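Local coordinates for Abbfa_003403 (Acinetobacter baumannii, PDB 4ZXH), which probably builds and releases a peptide-like product as a four-domain nonribosomal peptide synthetase, with condensation, adenylation, phosphopantetheine-bearing carrier and thioesterase domains, at residues A[896-904]-A[955-965]; A[215-226]-A[423-431]. All coordinates share one frame; numbering follows the deposited sequence.

Interaction 1: residues A[896-904]-A[955-965]; sequences AVVLVKTTG and LDRKAFPEPIF
Lys901 and Glu962 supply the polar link between these segments, a salt bridge with NZ of Lys901 3.3 Å from OE1 of Glu962. Its hydrogen bond is weak, and the two side chains meet at about a right angle. A bend in the lysine chain (chi2 -71°) turns the ammonium toward the carboxylate, while CG of Lys901 rests 3.9 Å from CG of Pro963. Further along, CB of Lys901 meets the edge of the Phe965 ring. The setting is the small mixed sheet of the C-terminal part of the adenylation domain: 955-965 runs along one face of edge strand 893-903, in the same direction, and helix 880-888 packs on the other face through Val898. Val897, Leu899 and Lys901 have backbone bonds to Tyr913, Val911 and Lys909 of strand 907-916, while Val898 N is held by Glu884 OE2 of helix 880-888. Val897 sets CG2 3.6 Å from CD1 of Leu955 and CB 3.9 Å from CE2 of Phe960, whose ring also meets Tyr913 edge-to-face. Beside it, CD2 of Leu899 lies 3.8 Å from CD of Arg957. Ala959 N donates to Asp956 O over 2.7 Å, closing the short 3-10 turn. Tyr913 OH is hydrogen-bonded to Pro961 O, and Glu742 OE2 accepts from Leu955 N while forming a long, weak ion pair with Arg957 NH1.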
ATOM      1  N   ALA A 896      -0.065 -16.980   5.071  1.00 28.94           N
ATOM      2  CA  ALA A 896      -1.089 -16.067   4.587  1.00 27.91           C
ATOM      3  C   ALA A 896      -1.288 -16.277   3.094  1.00 27.46           C
ATOM      4  O   ALA A 896      -0.345 -16.554   2.363  1.00 27.39           O
ATOM      5  CB  ALA A 896      -0.712 -14.601   4.890  1.00 23.03           C
ATOM      6  N   VAL A 897      -2.527 -16.167   2.651  1.00 25.29           N
ATOM      7  CA  VAL A 897      -2.834 -16.229   1.238  1.00 22.58           C
ATOM      8  C   VAL A 897      -3.837 -15.122   0.961  1.00 23.80           C
ATOM      9  O   VAL A 897      -4.801 -14.943   1.717  1.00 33.64           O
ATOM     10  CB  VAL A 897      -3.405 -17.613   0.837  1.00 24.03           C
ATOM     11  CG1 VAL A 897      -4.162 -17.535  -0.476  1.00 24.95           C
ATOM     12  CG2 VAL A 897      -2.308 -18.643   0.756  1.00 22.25           C
ATOM     13  N   VAL A 898      -3.605 -14.363  -0.100  1.00 20.88           N
ATOM     14  CA  VAL A 898      -4.490 -13.264  -0.449  1.00 22.66           C
ATOM     15  C   VAL A 898      -5.056 -13.514  -1.832  1.00 31.30           C
ATOM     16  O   VAL A 898      -4.307 -13.803  -2.768  1.00 32.72           O
ATOM     17  CB  VAL A 898      -3.753 -11.904  -0.413  1.00 20.99           C
ATOM     18  CG1 VAL A 898      -4.686 -10.780  -0.797  1.00 21.08           C
ATOM     19  CG2 VAL A 898      -3.169 -11.650   0.963  1.00 20.98           C
ATOM     20  N   LEU A 899      -6.374 -13.427  -1.969  1.00 32.48           N
ATOM     21  CA  LEU A 899      -6.999 -13.623  -3.281  1.00 33.32           C
ATOM     22  C   LEU A 899      -7.869 -12.441  -3.652  1.00 33.42           C
ATOM     23  O   LEU A 899      -8.310 -11.673  -2.785  1.00 31.48           O
ATOM     24  CB  LEU A 899      -7.857 -14.902  -3.320  1.00 26.39           C
ATOM     25  CG  LEU A 899      -7.243 -16.223  -2.837  1.00 27.29           C
ATOM     26  CD1 LEU A 899      -8.277 -17.358  -2.872  1.00 22.36           C
ATOM     27  CD2 LEU A 899      -5.999 -16.582  -3.628  1.00 22.39           C
ATOM     28  N   VAL A 900      -8.121 -12.299  -4.947  1.00 30.57           N
ATOM     29  CA  VAL A 900      -9.128 -11.359  -5.401  1.00 32.00           C
ATOM     30  C   VAL A 900     -10.431 -12.130  -5.597  1.00 33.94           C
ATOM     31  O   VAL A 900     -10.420 -13.212  -6.190  1.00 32.18           O
ATOM     32  CB  VAL A 900      -8.705 -10.660  -6.712  1.00 36.68           C
ATOM     33  CG1 VAL A 900      -9.819  -9.759  -7.221  1.00 36.16           C
ATOM     34  CG2 VAL A 900      -7.416  -9.865  -6.505  1.00 25.55           C
ATOM     35  N   LYS A 901     -11.539 -11.597  -5.079  1.00 33.79           N
ATOM     36  CA  LYS A 901     -12.861 -12.205  -5.286  1.00 33.77           C
ATOM     37  C   LYS A 901     -13.849 -11.183  -5.829  1.00 47.11           C
ATOM     38  O   LYS A 901     -13.677  -9.978  -5.621  1.00 54.98           O
ATOM     39  CB  LYS A 901     -13.407 -12.803  -3.992  1.00 25.99           C
ATOM     40  CG  LYS A 901     -12.602 -13.960  -3.426  1.00 24.78           C
ATOM     41  CD  LYS A 901     -12.722 -15.236  -4.244  1.00 25.55           C
ATOM     42  CE  LYS A 901     -11.914 -16.347  -3.579  1.00 32.34           C
ATOM     43  NZ  LYS A 901     -12.033 -17.663  -4.257  1.00 47.33           N
ATOM     44  N   THR A 902     -14.888 -11.666  -6.513  1.00 49.47           N
ATOM     45  CA  THR A 902     -15.913 -10.800  -7.103  1.00 48.22           C
ATOM     46  C   THR A 902     -17.103 -10.607  -6.148  1.00 55.61           C
ATOM     47  O   THR A 902     -17.389 -11.492  -5.339  1.00 61.01           O
ATOM     48  CB  THR A 902     -16.384 -11.380  -8.446  1.00 53.04           C
ATOM     49  OG1 THR A 902     -15.246 -11.599  -9.289  1.00 49.42           O
ATOM     50  CG2 THR A 902     -17.357 -10.439  -9.154  1.00 64.77           C
ATOM     51  N   THR A 903     -17.788  -9.460  -6.237  1.00 61.92           N
ATOM     52  CA  THR A 903     -18.862  -9.100  -5.295  1.00 68.09           C
ATOM     53  C   THR A 903     -19.952  -8.202  -5.869  1.00 88.59           C
ATOM     54  O   THR A 903     -19.654  -7.211  -6.535  1.00 93.53           O
ATOM     55  CB  THR A 903     -18.286  -8.376  -4.077  1.00 58.34           C
ATOM     56  OG1 THR A 903     -17.390  -9.257  -3.400  1.00 69.79           O
ATOM     57  CG2 THR A 903     -19.386  -7.921  -3.123  1.00 43.81           C
ATOM     58  N   GLY A 904     -21.211  -8.538  -5.579  1.00 98.39           N
ATOM     59  CA  GLY A 904     -22.347  -7.724  -5.982  1.00102.93           C
ATOM     60  C   GLY A 904     -22.403  -7.523  -7.484  1.00104.86           C
ATOM     61  O   GLY A 904     -22.744  -8.444  -8.229  1.00106.34           O
ATOM     62  N   LEU A 955      -0.523 -25.247  -2.413  1.00 29.90           N
ATOM     63  CA  LEU A 955      -1.729 -24.567  -1.935  1.00 27.93           C
ATOM     64  C   LEU A 955      -2.852 -24.692  -2.960  1.00 35.52           C
ATOM     65  O   LEU A 955      -2.671 -24.391  -4.156  1.00 38.35           O
ATOM     66  CB  LEU A 955      -1.455 -23.087  -1.652  1.00 34.54           C
ATOM     67  CG  LEU A 955      -0.552 -22.740  -0.472  1.00 43.35           C
ATOM     68  CD1 LEU A 955      -0.213 -21.269  -0.514  1.00 54.76           C
ATOM     69  CD2 LEU A 955      -1.242 -23.076   0.819  1.00 41.98           C
ATOM     70  N   ASP A 956      -4.010 -25.131  -2.489  1.00 32.56           N
ATOM     71  CA  ASP A 956      -5.163 -25.312  -3.355  1.00 35.00           C
ATOM     72  C   ASP A 956      -6.088 -24.087  -3.346  1.00 33.66           C
ATOM     73  O   ASP A 956      -7.198 -24.139  -2.808  1.00 35.59           O
ATOM     74  CB  ASP A 956      -5.926 -26.563  -2.932  1.00 44.84           C
ATOM     75  CG  ASP A 956      -6.923 -27.023  -3.981  1.00 57.39           C
ATOM     76  OD1 ASP A 956      -6.935 -26.410  -5.081  1.00 63.19           O
ATOM     77  OD2 ASP A 956      -7.691 -27.985  -3.697  1.00 49.24           O
ATOM     78  N   ARG A 957      -5.627 -22.997  -3.955  1.00 29.47           N
ATOM     79  CA  ARG A 957      -6.349 -21.716  -3.944  1.00 38.80           C
ATOM     80  C   ARG A 957      -7.845 -21.792  -4.330  1.00 43.82           C
ATOM     81  O   ARG A 957      -8.666 -21.067  -3.764  1.00 46.36           O
ATOM     82  CB  ARG A 957      -5.614 -20.707  -4.849  1.00 34.72           C
ATOM     83  CG  ARG A 957      -4.317 -20.169  -4.220  1.00 37.26           C
ATOM     84  CD  ARG A 957      -3.591 -19.182  -5.113  1.00 45.38           C
ATOM     85  NE  ARG A 957      -2.400 -18.606  -4.488  1.00 48.75           N
ATOM     86  CZ  ARG A 957      -1.267 -19.275  -4.281  1.00 54.98           C
ATOM     87  NH1 ARG A 957      -1.172 -20.558  -4.630  1.00 58.39           N
ATOM     88  NH2 ARG A 957      -0.231 -18.664  -3.712  1.00 51.65           N
ATOM     89  N   LYS A 958      -8.205 -22.672  -5.263  1.00 47.25           N
ATOM     90  CA  LYS A 958      -9.615 -22.838  -5.645  1.00 44.17           C
ATOM     91  C   LYS A 958     -10.491 -23.337  -4.472  1.00 47.85           C
ATOM     92  O   LYS A 958     -11.720 -23.167  -4.478  1.00 55.58           O
ATOM     93  CB  LYS A 958      -9.737 -23.795  -6.844  1.00 31.85           C
ATOM     94  N   ALA A 959      -9.855 -23.916  -3.453  1.00 44.63           N
ATOM     95  CA  ALA A 959     -10.578 -24.587  -2.374  1.00 39.84           C
ATOM     96  C   ALA A 959     -10.709 -23.779  -1.072  1.00 44.04           C
ATOM     97  O   ALA A 959     -11.302 -24.274  -0.100  1.00 37.88           O
ATOM     98  CB  ALA A 959      -9.923 -25.893  -2.076  1.00 26.08           C
ATOM     99  N   PHE A 960     -10.143 -22.572  -1.031  1.00 23.79           N
ATOM    100  CA  PHE A 960     -10.397 -21.678   0.100  1.00 33.16           C
ATOM    101  C   PHE A 960     -11.875 -21.280   0.146  1.00 29.45           C
ATOM    102  O   PHE A 960     -12.509 -21.093  -0.891  1.00 37.30           O
ATOM    103  CB  PHE A 960      -9.511 -20.437   0.022  1.00 31.25           C
ATOM    104  CG  PHE A 960      -8.067 -20.699   0.369  1.00 35.12           C
ATOM    105  CD1 PHE A 960      -7.328 -21.636  -0.329  1.00 32.88           C
ATOM    106  CD2 PHE A 960      -7.450 -20.005   1.393  1.00 38.32           C
ATOM    107  CE1 PHE A 960      -6.011 -21.879  -0.003  1.00 30.79           C
ATOM    108  CE2 PHE A 960      -6.129 -20.245   1.717  1.00 36.31           C
ATOM    109  CZ  PHE A 960      -5.411 -21.178   1.024  1.00 32.90           C
ATOM    110  N   PRO A 961     -12.441 -21.164   1.350  1.00 28.37           N
ATOM    111  CA  PRO A 961     -13.883 -20.879   1.397  1.00 35.12           C
ATOM    112  C   PRO A 961     -14.157 -19.482   0.864  1.00 28.37           C
ATOM    113  O   PRO A 961     -13.306 -18.622   1.008  1.00 27.93           O
ATOM    114  CB  PRO A 961     -14.240 -20.981   2.885  1.00 25.20           C
ATOM    115  CG  PRO A 961     -13.016 -21.466   3.570  1.00 40.04           C
ATOM    116  CD  PRO A 961     -11.831 -21.188   2.686  1.00 29.54           C
ATOM    117  N   GLU A 962     -15.302 -19.270   0.227  1.00 37.48           N
ATOM    118  CA  GLU A 962     -15.621 -17.950  -0.300  1.00 34.22           C
ATOM    119  C   GLU A 962     -15.854 -17.015   0.872  1.00 30.37           C
ATOM    120  O   GLU A 962     -16.374 -17.430   1.911  1.00 33.73           O
ATOM    121  CB  GLU A 962     -16.838 -17.993  -1.228  1.00 32.05           C
ATOM    122  CG  GLU A 962     -16.712 -18.986  -2.381  1.00 35.89           C
ATOM    123  CD  GLU A 962     -15.513 -18.717  -3.309  1.00 51.88           C
ATOM    124  OE1 GLU A 962     -15.268 -17.538  -3.669  1.00 51.82           O
ATOM    125  OE2 GLU A 962     -14.826 -19.698  -3.694  1.00 60.69           O
ATOM    126  N   PRO A 963     -15.404 -15.764   0.734  1.00 34.59           N
ATOM    127  CA  PRO A 963     -15.610 -14.743   1.763  1.00 34.48           C
ATOM    128  C   PRO A 963     -17.018 -14.170   1.699  1.00 32.05           C
ATOM    129  O   PRO A 963     -17.602 -14.113   0.619  1.00 36.50           O
ATOM    130  CB  PRO A 963     -14.581 -13.671   1.399  1.00 30.57           C
ATOM    131  CG  PRO A 963     -14.492 -13.773  -0.071  1.00 32.88           C
ATOM    132  CD  PRO A 963     -14.601 -15.248  -0.387  1.00 31.66           C
ATOM    133  N   ILE A 964     -17.541 -13.762   2.847  1.00 31.61           N
ATOM    134  CA  ILE A 964     -18.729 -12.935   2.911  1.00 29.67           C
ATOM    135  C   ILE A 964     -18.347 -11.510   3.330  1.00 29.49           C
ATOM    136  O   ILE A 964     -18.104 -11.237   4.503  1.00 42.32           O
ATOM    137  CB  ILE A 964     -19.730 -13.524   3.884  1.00 29.05           C
ATOM    138  CG1 ILE A 964     -20.083 -14.944   3.455  1.00 32.88           C
ATOM    139  CG2 ILE A 964     -20.945 -12.668   3.973  1.00 29.35           C
ATOM    140  CD1 ILE A 964     -20.957 -15.673   4.464  1.00 39.30           C
ATOM    141  N   PHE A 965     -18.269 -10.603   2.369  1.00 32.87           N
ATOM    142  CA  PHE A 965     -17.840  -9.226   2.653  1.00 49.49           C
ATOM    143  C   PHE A 965     -18.848  -8.373   3.429  1.00 57.24           C
ATOM    144  O   PHE A 965     -20.036  -8.369   3.105  1.00 57.98           O
ATOM    145  CB  PHE A 965     -17.520  -8.491   1.352  1.00 31.99           C
ATOM    146  CG  PHE A 965     -16.337  -9.032   0.620  1.00 35.22           C
ATOM    147  CD1 PHE A 965     -15.048  -8.768   1.065  1.00 39.56           C
ATOM    148  CD2 PHE A 965     -16.504  -9.799  -0.520  1.00 33.45           C
ATOM    149  CE1 PHE A 965     -13.941  -9.268   0.374  1.00 33.00           C
ATOM    150  CE2 PHE A 965     -15.402 -10.298  -1.207  1.00 35.52           C
ATOM    151  CZ  PHE A 965     -14.123 -10.025  -0.764  1.00 33.79           C
TER

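Interaction 2: residues A[215-226]-A[423-431]; sequences IPLDYPRPAVQQ and TDLFSAQSA
Leu425 O receives two backbone donors from the facing loop, Asp218 N at 2.8 Å and, more weakly, Tyr219 N at 3.3 Å. Asp218 N approaches almost straight along the carbonyl bond (C=O...N 179°). The contact belongs to the condensation domain, where 423-431 leads from strand 414-422 into helix 428-447. Ser427 is the N-cap of that helix, and OD2 of Asp218 accepts from its backbone N at 3.1 Å with a nearly straight N-H (168°), met on the anti side and tilted out of the carboxylate plane; Ser427 OG adds a weak bond to the same oxygen. With chi1 at 69°, OG of Ser427 also turns back over the first helical turn and accepts from Ser430 N, 3.1 Å away, so one hydroxyl serves both cap and carboxylate. Ser430 OG is modelled too close to OD2 for that spacing to be trusted. Around this polar centre, CD2 of Leu217 touches CZ of Phe426 at 3.6 Å, and Pro216 O sits at the edge of that ring. The Tyr219 ring has Asp424 O near its plane, at the edge. Leu425 places CD2 3.8 Å from CD of Pro222 and CD1 3.5 Å from NH2 of Arg221. Farther out, NH2 of Arg221 forms a salt bridge with OD2 of Asp402, its NE is hydrogen-bonded to Tyr935 OH, and Leu217 O takes a hydrogen bond from Arg856 NH1.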
ATOM      1  N   ILE A 215       1.970   0.120 -14.279  1.00 34.14           N
ATOM      2  CA  ILE A 215       3.316  -0.129 -14.750  1.00 36.57           C
ATOM      3  C   ILE A 215       4.045  -1.024 -13.757  1.00 40.91           C
ATOM      4  O   ILE A 215       4.061  -0.743 -12.560  1.00 46.35           O
ATOM      5  CB  ILE A 215       4.086   1.176 -14.943  1.00 38.97           C
ATOM      6  CG1 ILE A 215       3.427   2.001 -16.046  1.00 47.50           C
ATOM      7  CG2 ILE A 215       5.539   0.894 -15.313  1.00 34.99           C
ATOM      8  CD1 ILE A 215       3.959   3.406 -16.150  1.00 48.56           C
ATOM      9  N   PRO A 216       4.642  -2.118 -14.246  1.00 44.01           N
ATOM     10  CA  PRO A 216       5.386  -3.015 -13.349  1.00 40.20           C
ATOM     11  C   PRO A 216       6.519  -2.291 -12.617  1.00 39.01           C
ATOM     12  O   PRO A 216       7.340  -1.607 -13.247  1.00 48.36           O
ATOM     13  CB  PRO A 216       5.943  -4.082 -14.295  1.00 41.17           C
ATOM     14  CG  PRO A 216       5.064  -4.011 -15.496  1.00 47.94           C
ATOM     15  CD  PRO A 216       4.687  -2.572 -15.644  1.00 42.22           C
ATOM     16  N   LEU A 217       6.546  -2.431 -11.293  1.00 37.17           N
ATOM     17  CA  LEU A 217       7.574  -1.803 -10.485  1.00 35.37           C
ATOM     18  C   LEU A 217       8.706  -2.782 -10.242  1.00 41.23           C
ATOM     19  O   LEU A 217       8.526  -3.993 -10.354  1.00 47.77           O
ATOM     20  CB  LEU A 217       7.008  -1.319  -9.158  1.00 27.81           C
ATOM     21  CG  LEU A 217       5.727  -0.500  -9.211  1.00 26.95           C
ATOM     22  CD1 LEU A 217       5.366  -0.017  -7.806  1.00 25.85           C
ATOM     23  CD2 LEU A 217       5.863   0.659 -10.188  1.00 26.58           C
ATOM     24  N   ASP A 218       9.877  -2.244  -9.919  1.00 35.17           N
ATOM     25  CA  ASP A 218      11.022  -3.062  -9.567  1.00 36.20           C
ATOM     26  C   ASP A 218      11.038  -3.367  -8.080  1.00 34.88           C
ATOM     27  O   ASP A 218      11.639  -4.342  -7.643  1.00 46.05           O
ATOM     28  CB  ASP A 218      12.310  -2.367  -9.982  1.00 35.29           C
ATOM     29  CG  ASP A 218      12.507  -2.368 -11.483  1.00 47.27           C
ATOM     30  OD1 ASP A 218      12.385  -3.446 -12.106  1.00 59.95           O
ATOM     31  OD2 ASP A 218      12.765  -1.285 -12.045  1.00 54.26           O
ATOM     32  N   TYR A 219      10.363  -2.529  -7.308  1.00 33.25           N
ATOM     33  CA  TYR A 219      10.309  -2.674  -5.862  1.00 34.45           C
ATOM     34  C   TYR A 219       8.873  -2.497  -5.406  1.00 37.35           C
ATOM     35  O   TYR A 219       8.082  -1.869  -6.101  1.00 42.56           O
ATOM     36  CB  TYR A 219      11.228  -1.651  -5.184  1.00 32.99           C
ATOM     37  CG  TYR A 219      12.584  -1.556  -5.840  1.00 37.14           C
ATOM     38  CD1 TYR A 219      13.462  -2.639  -5.814  1.00 34.16           C
ATOM     39  CD2 TYR A 219      12.993  -0.394  -6.494  1.00 30.24           C
ATOM     40  CE1 TYR A 219      14.709  -2.571  -6.428  1.00 33.72           C
ATOM     41  CE2 TYR A 219      14.242  -0.325  -7.111  1.00 28.20           C
ATOM     42  CZ  TYR A 219      15.091  -1.422  -7.073  1.00 38.76           C
ATOM     43  OH  TYR A 219      16.332  -1.381  -7.678  1.00 50.45           O
ATOM     44  N   PRO A 220       8.522  -3.062  -4.243  1.00 41.02           N
ATOM     45  CA  PRO A 220       7.178  -2.845  -3.694  1.00 41.90           C
ATOM     46  C   PRO A 220       6.946  -1.394  -3.249  1.00 37.55           C
ATOM     47  O   PRO A 220       7.803  -0.775  -2.604  1.00 42.28           O
ATOM     48  CB  PRO A 220       7.134  -3.801  -2.496  1.00 38.11           C
ATOM     49  CG  PRO A 220       8.562  -4.016  -2.127  1.00 28.41           C
ATOM     50  CD  PRO A 220       9.309  -3.995  -3.421  1.00 38.84           C
ATOM     51  N   ARG A 221       5.787  -0.855  -3.599  1.00 28.15           N
ATOM     52  CA  ARG A 221       5.465   0.523  -3.265  1.00 31.95           C
ATOM     53  C   ARG A 221       5.349   0.723  -1.743  1.00 33.58           C
ATOM     54  O   ARG A 221       4.610   0.002  -1.060  1.00 29.16           O
ATOM     55  CB  ARG A 221       4.167   0.938  -3.965  1.00 23.77           C
ATOM     56  CG  ARG A 221       3.908   2.414  -3.913  1.00 26.68           C
ATOM     57  CD  ARG A 221       2.508   2.753  -4.388  1.00 32.59           C
ATOM     58  NE  ARG A 221       2.321   2.388  -5.782  1.00 39.54           N
ATOM     59  CZ  ARG A 221       2.647   3.174  -6.801  1.00 41.11           C
ATOM     60  NH1 ARG A 221       2.445   2.753  -8.038  1.00 45.23           N
ATOM     61  NH2 ARG A 221       3.182   4.372  -6.580  1.00 31.59           N
ATOM     62  N   PRO A 222       6.087   1.702  -1.199  1.00 32.96           N
ATOM     63  CA  PRO A 222       6.027   2.026   0.236  1.00 29.13           C
ATOM     64  C   PRO A 222       4.660   2.537   0.655  1.00 32.16           C
ATOM     65  O   PRO A 222       3.964   3.164  -0.150  1.00 33.37           O
ATOM     66  CB  PRO A 222       7.081   3.125   0.404  1.00 22.16           C
ATOM     67  CG  PRO A 222       7.984   2.960  -0.775  1.00 29.26           C
ATOM     68  CD  PRO A 222       7.110   2.487  -1.903  1.00 28.27           C
ATOM     69  N   ALA A 223       4.284   2.286   1.905  1.00 32.56           N
ATOM     70  CA  ALA A 223       2.967   2.687   2.380  1.00 31.09           C
ATOM     71  C   ALA A 223       2.807   4.207   2.351  1.00 28.52           C
ATOM     72  O   ALA A 223       1.735   4.718   2.014  1.00 35.94           O
ATOM     73  CB  ALA A 223       2.722   2.140   3.773  1.00 22.83           C
ATOM     74  N   VAL A 224       3.866   4.933   2.694  1.00 24.62           N
ATOM     75  CA  VAL A 224       3.815   6.396   2.628  1.00 33.20           C
ATOM     76  C   VAL A 224       4.948   6.972   1.758  1.00 28.68           C
ATOM     77  O   VAL A 224       6.124   6.711   1.978  1.00 36.90           O
ATOM     78  CB  VAL A 224       3.850   7.031   4.048  1.00 31.96           C
ATOM     79  CG1 VAL A 224       3.770   8.514   3.958  1.00 20.44           C
ATOM     80  CG2 VAL A 224       2.690   6.535   4.870  1.00 20.91           C
ATOM     81  N   GLN A 225       4.544   7.727   0.748  1.00 24.82           N
ATOM     82  CA  GLN A 225       5.405   8.343  -0.262  1.00 23.69           C
ATOM     83  C   GLN A 225       6.555   9.152   0.357  1.00 27.85           C
ATOM     84  O   GLN A 225       6.291  10.046   1.149  1.00 28.70           O
ATOM     85  CB  GLN A 225       4.521   9.237  -1.135  1.00 24.63           C
ATOM     86  CG  GLN A 225       5.051   9.681  -2.473  1.00 40.82           C
ATOM     87  CD  GLN A 225       4.006  10.519  -3.186  1.00 48.30           C
ATOM     88  OE1 GLN A 225       2.934  10.775  -2.618  1.00 34.47           O
ATOM     89  NE2 GLN A 225       4.306  10.965  -4.423  1.00 55.18           N
ATOM     90  N   GLN A 226       7.807   8.854  -0.009  1.00 29.81           N
ATOM     91  CA  GLN A 226       8.988   9.516   0.585  1.00 31.94           C
ATOM     92  C   GLN A 226       9.669  10.589  -0.293  1.00 30.89           C
ATOM     93  O   GLN A 226      10.634  11.244   0.143  1.00 34.74           O
ATOM     94  CB  GLN A 226      10.043   8.467   0.954  1.00 46.52           C
ATOM     95  CG  GLN A 226       9.679   7.586   2.123  1.00 59.61           C
ATOM     96  CD  GLN A 226       9.447   8.390   3.381  1.00 65.86           C
ATOM     97  OE1 GLN A 226      10.316   9.149   3.814  1.00 69.06           O
ATOM     98  NE2 GLN A 226       8.260   8.244   3.967  1.00 63.54           N
ATOM     99  N   THR A 423      12.961   6.494  -7.051  1.00 26.80           N
ATOM    100  CA  THR A 423      13.918   5.404  -6.813  1.00 28.21           C
ATOM    101  C   THR A 423      13.474   4.346  -5.783  1.00 29.01           C
ATOM    102  O   THR A 423      14.229   3.422  -5.467  1.00 30.64           O
ATOM    103  CB  THR A 423      15.285   5.941  -6.349  1.00 29.37           C
ATOM    104  OG1 THR A 423      15.124   6.715  -5.153  1.00 43.37           O
ATOM    105  CG2 THR A 423      15.892   6.787  -7.404  1.00 25.28           C
ATOM    106  N   ASP A 424      12.268   4.478  -5.252  1.00 26.72           N
ATOM    107  CA  ASP A 424      11.719   3.420  -4.403  1.00 28.63           C
ATOM    108  C   ASP A 424      10.862   2.469  -5.241  1.00 32.21           C
ATOM    109  O   ASP A 424      10.482   1.394  -4.791  1.00 37.22           O
ATOM    110  CB  ASP A 424      10.896   3.999  -3.245  1.00 24.14           C
ATOM    111  CG  ASP A 424      11.766   4.580  -2.131  1.00 34.37           C
ATOM    112  OD1 ASP A 424      12.999   4.373  -2.136  1.00 38.50           O
ATOM    113  OD2 ASP A 424      11.205   5.238  -1.228  1.00 48.25           O
ATOM    114  N   LEU A 425      10.582   2.868  -6.473  1.00 30.29           N
ATOM    115  CA  LEU A 425       9.779   2.064  -7.375  1.00 32.20           C
ATOM    116  C   LEU A 425      10.600   1.492  -8.533  1.00 37.04           C
ATOM    117  O   LEU A 425      10.397   0.346  -8.946  1.00 37.60           O
ATOM    118  CB  LEU A 425       8.627   2.899  -7.918  1.00 32.00           C
ATOM    119  CG  LEU A 425       7.852   3.627  -6.824  1.00 31.80           C
ATOM    120  CD1 LEU A 425       6.632   4.310  -7.412  1.00 27.87           C
ATOM    121  CD2 LEU A 425       7.465   2.671  -5.713  1.00 31.12           C
ATOM    122  N   PHE A 426      11.528   2.291  -9.051  1.00 36.12           N
ATOM    123  CA  PHE A 426      12.277   1.908 -10.239  1.00 32.05           C
ATOM    124  C   PHE A 426      13.788   1.878 -10.034  1.00 43.01           C
ATOM    125  O   PHE A 426      14.355   2.667  -9.266  1.00 50.42           O
ATOM    126  CB  PHE A 426      11.929   2.854 -11.377  1.00 29.51           C
ATOM    127  CG  PHE A 426      10.482   2.834 -11.741  1.00 30.20           C
ATOM    128  CD1 PHE A 426       9.919   1.703 -12.319  1.00 35.65           C
ATOM    129  CD2 PHE A 426       9.674   3.928 -11.492  1.00 25.57           C
ATOM    130  CE1 PHE A 426       8.565   1.664 -12.655  1.00 31.51           C
ATOM    131  CE2 PHE A 426       8.323   3.908 -11.829  1.00 25.63           C
ATOM    132  CZ  PHE A 426       7.771   2.775 -12.413  1.00 31.77           C
ATOM    133  N   SER A 427      14.437   0.951 -10.726  1.00 41.26           N
ATOM    134  CA  SER A 427      15.890   0.861 -10.711  1.00 41.43           C
ATOM    135  C   SER A 427      16.477   1.811 -11.758  1.00 43.12           C
ATOM    136  O   SER A 427      15.757   2.295 -12.635  1.00 38.94           O
ATOM    137  CB  SER A 427      16.332  -0.576 -10.979  1.00 33.80           C
ATOM    138  OG  SER A 427      16.051  -0.945 -12.327  1.00 36.38           O
ATOM    139  N   ALA A 428      17.779   2.074 -11.675  1.00 44.84           N
ATOM    140  CA  ALA A 428      18.427   2.926 -12.671  1.00 39.34           C
ATOM    141  C   ALA A 428      18.334   2.266 -14.027  1.00 43.98           C
ATOM    142  O   ALA A 428      18.140   2.929 -15.044  1.00 31.77           O
ATOM    143  CB  ALA A 428      19.881   3.182 -12.310  1.00 30.50           C
ATOM    144  N   GLN A 429      18.447   0.940 -14.021  1.00 48.21           N
ATOM    145  CA  GLN A 429      18.407   0.161 -15.248  1.00 50.15           C
ATOM    146  C   GLN A 429      17.052   0.286 -15.943  1.00 48.63           C
ATOM    147  O   GLN A 429      16.986   0.387 -17.168  1.00 53.23           O
ATOM    148  CB  GLN A 429      18.729  -1.296 -14.946  1.00 59.28           C
ATOM    149  CG  GLN A 429      19.435  -2.002 -16.078  1.00 72.07           C
ATOM    150  CD  GLN A 429      20.209  -3.226 -15.607  1.00 79.87           C
ATOM    151  OE1 GLN A 429      20.171  -3.586 -14.423  1.00 78.57           O
ATOM    152  NE2 GLN A 429      20.935  -3.859 -16.531  1.00 78.93           N
ATOM    153  N   SER A 430      15.978   0.295 -15.155  1.00 44.34           N
ATOM    154  CA  SER A 430      14.628   0.484 -15.686  1.00 43.25           C
ATOM    155  C   SER A 430      14.415   1.878 -16.253  1.00 44.18           C
ATOM    156  O   SER A 430      13.680   2.055 -17.224  1.00 45.01           O
ATOM    157  CB  SER A 430      13.582   0.224 -14.604  1.00 40.50           C
ATOM    158  OG  SER A 430      13.517  -1.155 -14.290  1.00 43.17           O
ATOM    159  N   ALA A 431      15.035   2.877 -15.636  1.00 46.61           N
ATOM    160  CA  ALA A 431      14.913   4.230 -16.152  1.00 39.89           C
ATOM    161  C   ALA A 431      15.560   4.279 -17.520  1.00 44.87           C
ATOM    162  O   ALA A 431      14.971   4.798 -18.473  1.00 45.79           O
ATOM    163  CB  ALA A 431      15.543   5.231 -15.214  1.00 28.96           C
TER

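Interaction 2 lies in the condensation domain and interaction 1 in the C-terminal part of the adenylation domain; their centres are 28 Å apart and their nearest atoms about 13 Å, so they do not touch. A bridge between the two regions nevertheless starts at 215-226: Arg221 binds the hydroxyl of Tyr935, which lies in the same C-terminal family region as the strand of interaction 1. The bond from Leu217 to Arg856 likewise ties this loop to a residue far along the chain from the condensation domain. The side chain of Arg221 is also about 13 Å from the bound 4'-phosphopantetheine.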